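Local structure of hypothetical protein, IPT/TIG domain protein (Bacteroides ovatus, 4HW6) at residues A[408-411]-A[416-419]; A[144-147]-A[151-154]. The protein is of unknown function but, as a putative carbohydrate-binding protein with an IPT/TIG domain and a six-bladed beta-propeller, probably serves as an auxiliary factor in nutrient binding. All blocks are in the same frame, centred on the assembly; numbering follows the deposited sequence. Where two conformers were deposited one is given.

Contact 1: residues A[408-411]-A[416-419]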
loop_
_atom_site.group_PDB
_atom_site.type_symbol
_atom_site.label_atom_id
_atom_site.label_comp_id
_atom_site.label_asym_id
_atom_site.label_seq_id
_atom_site.Cartn_x
_atom_site.Cartn_y
_atom_site.Cartn_z
ATOM N N ALA A 408 0.795 0.524 3.765
ATOM C CA ALA A 408 0.284 1.760 3.175
ATOM C C ALA A 408 -0.007 1.533 1.694
ATOM O O ALA A 408 0.612 0.664 1.057
ATOM C CB ALA A 408 1.281 2.899 3.372
ATOM N N TYR A 409 -0.999 2.243 1.161
ATOM C CA TYR A 409 -1.302 2.165 -0.255
ATOM C C TYR A 409 -1.049 3.508 -0.893
ATOM O O TYR A 409 -1.637 4.515 -0.497
ATOM C CB TYR A 409 -2.754 1.707 -0.511
ATOM C CG TYR A 409 -2.988 1.507 -1.985
ATOM C CD1 TYR A 409 -2.470 0.399 -2.652
ATOM C CD2 TYR A 409 -3.668 2.447 -2.728
ATOM C CE1 TYR A 409 -2.647 0.235 -4.013
ATOM C CE2 TYR A 409 -3.872 2.268 -4.097
ATOM C CZ TYR A 409 -3.351 1.155 -4.728
ATOM O OH TYR A 409 -3.526 1.020 -6.105
ATOM N N ASP A 410 -0.179 3.505 -1.894
ATOM C CA ASP A 410 0.222 4.691 -2.617
ATOM C C ASP A 410 -0.698 4.805 -3.819
ATOM O O ASP A 410 -0.542 4.072 -4.800
ATOM C CB ASP A 410 1.669 4.514 -3.044
ATOM C CG ASP A 410 2.267 5.734 -3.713
ATOM O OD1 ASP A 410 1.530 6.552 -4.316
ATOM O OD2 ASP A 410 3.518 5.824 -3.666
HETATM N N MSE A 411 -1.686 5.690 -3.731
HETATM C CA MSE A 411 -2.650 5.876 -4.822
HETATM C C MSE A 411 -1.994 6.512 -6.047
HETATM O O MSE A 411 -2.396 6.262 -7.191
HETATM C CB MSE A 411 -3.832 6.725 -4.347
HETATM C CG MSE A 411 -4.708 6.051 -3.295
HETATM SE SE MSE A 411 -6.343 7.062 -2.982
HETATM C CE MSE A 411 -6.604 7.695 -4.781
ATOM N N PHE A 416 1.334 -1.037 -3.036
ATOM C CA PHE A 416 1.405 -1.134 -1.597
ATOM C C PHE A 416 2.865 -1.048 -1.127
ATOM O O PHE A 416 3.771 -1.568 -1.806
ATOM C CB PHE A 416 0.888 -2.478 -1.100
ATOM C CG PHE A 416 -0.588 -2.676 -1.267
ATOM C CD1 PHE A 416 -1.092 -3.240 -2.413
ATOM C CD2 PHE A 416 -1.465 -2.313 -0.254
ATOM C CE1 PHE A 416 -2.453 -3.442 -2.567
ATOM C CE2 PHE A 416 -2.837 -2.511 -0.410
ATOM C CZ PHE A 416 -3.316 -3.075 -1.552
ATOM N N TYR A 417 3.072 -0.472 0.056
ATOM C CA TYR A 417 4.336 -0.616 0.806
ATOM C C TYR A 417 4.018 -1.447 2.044
ATOM O O TYR A 417 3.007 -1.206 2.716
ATOM C CB TYR A 417 4.966 0.736 1.205
ATOM C CG TYR A 417 5.161 1.622 0.011
ATOM C CD1 TYR A 417 5.975 1.225 -1.047
ATOM C CD2 TYR A 417 4.497 2.838 -0.086
ATOM C CE1 TYR A 417 6.089 2.003 -2.180
ATOM C CE2 TYR A 417 4.624 3.630 -1.203
ATOM C CZ TYR A 417 5.426 3.218 -2.243
ATOM O OH TYR A 417 5.510 4.005 -3.362
ATOM N N ILE A 418 4.861 -2.436 2.317
ATOM C CA ILE A 418 4.729 -3.321 3.455
ATOM C C ILE A 418 5.972 -3.211 4.325
ATOM O O ILE A 418 7.093 -3.377 3.826
ATOM C CB ILE A 418 4.628 -4.800 3.016
ATOM C CG1 ILE A 418 3.521 -4.986 1.952
ATOM C CG2 ILE A 418 4.430 -5.715 4.241
ATOM C CD1 ILE A 418 2.121 -4.686 2.439
ATOM N N GLY A 419 5.774 -2.939 5.613
ATOM C CA GLY A 419 6.858 -2.937 6.575
ATOM C C GLY A 419 7.078 -4.351 7.040
ATOM O O GLY A 419 6.319 -4.894 7.866
#
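Ala-408 and Tyr-417 form the hydrogen-bonded pair of an antiparallel beta hairpin, strands 404-410 and 415-420, within one blade of the beta-propeller. Both backbone groups of each residue are used: Ala-408 N gives its hydrogen to Tyr-417 O at 3.0 Å, and Tyr-417 N returns one to Ala-408 O at 2.9 Å. The hairpin illustrates how the two faces of a blade can differ: that of Ala-408 and Tyr-417 joins a buried polar pair to aromatic packing on Phe-114 and Phe-146, while that of Tyr-409 and Phe-416 meets across the hairpin through rings alone. On the first face, which turns to strand 143-146 of the next blade, the phenol hydroxyl Tyr-417 OH donates to Asp-410 OD2 at 2.7 Å. It arrives on the anti side of that oxygen, 19° out of the carboxylate plane, while Asp-410 CB lies 3.6 Å from Tyr-417 CE2. Asp-410 OD2 has a second partner in the salt bridge to Arg-413 NH1, so the buried carboxylate is held from both strand and turn, and its negative charge is probably well compensated.

On the other face, Tyr-409 and Phe-416 form the non-hydrogen-bonded pair and an edge-to-face stack, with planes at 63°. Tyr-409 CD1 stands over the centre of the Phe-416 ring, 3.7 Å from Phe-416 CE2. Phe-416 presents that face because its CG lies anti to the carbonyl carbon (chi1 -69°), and both rings pack against Ile-341 and Val-343 of strand 337-344. With an alanine in place of Phe-416 the edge of Tyr-409 would lose its aromatic seat, and the tyrosine ring would probably be freer to turn beside a gap facing those aliphatic residues. Ala-408 O also receives a second, weaker contact, from the CA-H of Phe-416, with CA 3.3 Å from the oxygen.

Contact 2: residues A[144-147]-A[151-154]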
loop_
_atom_site.group_PDB
_atom_site.type_symbol
_atom_site.label_atom_id
_atom_site.label_comp_id
_atom_site.label_asym_id
_atom_site.label_seq_id
_atom_site.Cartn_x
_atom_site.Cartn_y
_atom_site.Cartn_z
HETATM N N MSE A 144 2.641 2.658 9.548
HETATM C CA MSE A 144 2.898 3.637 8.487
HETATM C C MSE A 144 1.728 4.566 8.248
HETATM O O MSE A 144 0.559 4.190 8.443
HETATM C CB MSE A 144 3.086 2.930 7.131
HETATM C CG MSE A 144 4.288 2.163 6.978
HETATM SE SE MSE A 144 4.146 1.201 5.258
HETATM C CE MSE A 144 5.989 0.631 5.305
HETATM N N MSE A 145 2.046 5.771 7.774
HETATM C CA MSE A 145 1.007 6.715 7.351
HETATM C C MSE A 145 1.574 7.752 6.376
HETATM O O MSE A 145 2.605 8.379 6.633
HETATM C CB MSE A 145 0.477 7.395 8.610
HETATM C CG MSE A 145 -0.512 8.461 8.429
HETATM SE SE MSE A 145 -2.306 7.808 8.192
HETATM C CE MSE A 145 -2.220 6.030 8.936
ATOM N N PHE A 146 0.893 7.943 5.243
ATOM C CA PHE A 146 1.194 9.063 4.372
ATOM C C PHE A 146 0.663 10.360 5.007
ATOM O O PHE A 146 -0.423 10.375 5.605
ATOM C CB PHE A 146 0.540 8.880 2.981
ATOM C CG PHE A 146 1.353 8.064 2.014
ATOM C CD1 PHE A 146 2.441 8.626 1.381
ATOM C CD2 PHE A 146 0.987 6.769 1.680
ATOM C CE1 PHE A 146 3.195 7.901 0.474
ATOM C CE2 PHE A 146 1.736 6.044 0.760
ATOM C CZ PHE A 146 2.835 6.611 0.168
ATOM N N ASP A 147 1.410 11.445 4.847
ATOM C CA ASP A 147 0.903 12.788 5.129
ATOM C C ASP A 147 -0.186 13.082 4.098
ATOM O O ASP A 147 0.099 13.111 2.903
ATOM C CB ASP A 147 2.048 13.794 5.074
ATOM C CG ASP A 147 1.599 15.247 5.229
ATOM O OD1 ASP A 147 0.384 15.553 5.218
ATOM O OD2 ASP A 147 2.506 16.085 5.363
ATOM N N ASN A 151 0.400 14.663 -1.171
ATOM C CA ASN A 151 0.171 13.979 -2.465
ATOM C C ASN A 151 1.086 12.750 -2.663
ATOM O O ASN A 151 1.719 12.563 -3.715
ATOM C CB ASN A 151 0.338 14.955 -3.626
ATOM C CG ASN A 151 -0.116 14.371 -4.954
ATOM O OD1 ASN A 151 -1.111 13.651 -5.020
ATOM N ND2 ASN A 151 0.622 14.665 -6.008
ATOM N N TYR A 152 1.144 11.933 -1.625
ATOM C CA TYR A 152 1.901 10.679 -1.616
ATOM C C TYR A 152 3.401 10.871 -1.725
ATOM O O TYR A 152 4.102 9.960 -2.163
ATOM C CB TYR A 152 1.356 9.677 -2.664
ATOM C CG TYR A 152 -0.070 9.341 -2.347
ATOM C CD1 TYR A 152 -0.379 8.364 -1.417
ATOM C CD2 TYR A 152 -1.104 10.069 -2.906
ATOM C CE1 TYR A 152 -1.689 8.094 -1.068
ATOM C CE2 TYR A 152 -2.421 9.817 -2.559
ATOM C CZ TYR A 152 -2.698 8.827 -1.646
ATOM O OH TYR A 152 -3.983 8.538 -1.306
ATOM N N ASP A 153 3.891 12.032 -1.295
ATOM C CA ASP A 153 5.333 12.304 -1.320
ATOM C C ASP A 153 6.034 12.167 0.039
ATOM O O ASP A 153 7.256 12.178 0.091
ATOM C CB ASP A 153 5.631 13.663 -1.924
ATOM C CG ASP A 153 5.451 13.691 -3.446
ATOM O OD1 ASP A 153 5.483 12.624 -4.108
ATOM O OD2 ASP A 153 5.273 14.792 -3.975
ATOM N N ASP A 154 5.269 12.041 1.114
ATOM C CA ASP A 154 5.844 11.863 2.438
ATOM C C ASP A 154 5.140 10.761 3.193
ATOM O O ASP A 154 3.950 10.868 3.541
ATOM C CB ASP A 154 5.835 13.169 3.223
ATOM C CG ASP A 154 6.611 14.259 2.529
ATOM O OD1 ASP A 154 7.867 14.270 2.579
ATOM O OD2 ASP A 154 5.954 15.081 1.864
HETATM O O HOH W 1 -0.847 11.815 0.536
#
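Asp-154 O is approached by two donors from the end of strand 143-146: Asp-147 N hydrogen-bonds to it at 2.9 Å, nearly along the carbonyl direction, and the CA-H of Phe-146 adds a contact with CA 3.4 Å away. This oxygen thus closes the loop between strands 143-146 and 154-158, neighbours in one propeller blade. A water bridges the two segments, giving a hydrogen to Asp-147 O and accepting one from Tyr-152 N, each at 2.9 Å. Ser-150 OG is a further hydrogen-bond partner of Asp-147 O.

The same water lies over the centre of one face of the Tyr-152 ring, whose edge meets Phe-146. Here the loop gives a compact example of a T-shaped pair: Tyr-152 CD1 sits above the middle of the phenylalanine ring, 3.7 Å from Phe-146 CD2, and the planes stand at 69°. With CG anti to the carbonyl carbon (chi1 -61°), Tyr-152 brings this edge over Phe-146. Its carbonyl oxygen comes near the rim of that ring, Tyr-152 O lying 3.5 Å from Phe-146 CE1, and is hydrogen-bonded by Arg-413 NH1.

The two aspartates that frame the closure leave their carboxylates apart, Asp-147 OD2 and Asp-154 OD2 being 5.0 Å from each other. Each has a partner elsewhere: Asp-147 OD1 accepts a hydrogen bond from the backbone N of Asn-149, as in an Asx turn, and Asp-154 OD1 pairs with His-166 NE2. The chemistry therefore implies that backbone, water and rings hold the loop shut, while the like charges, which probably oppose one another mildly, are steadied by separate partners.

From the N terminus, contact 2 comes first: it closes the short loop between strands 143-146 and 154-158. Far along the chain, contact 1 closes the hairpin of strands 404-410 and 415-420, in the blade where strand 109-115 joins strands from the C-terminal end and so completes the propeller ring. The two loops lie in series, neither nested nor crossed, yet they meet between adjacent blades. Asp-410 packs on Phe-146 and Tyr-152, and Ala-408 touches Met-144. Arg-413, in the turn between 408-411 and 416-419, bonds to both sites and, with Lys-412, forms salt bridges to Asp-153, fastening one blade to the next.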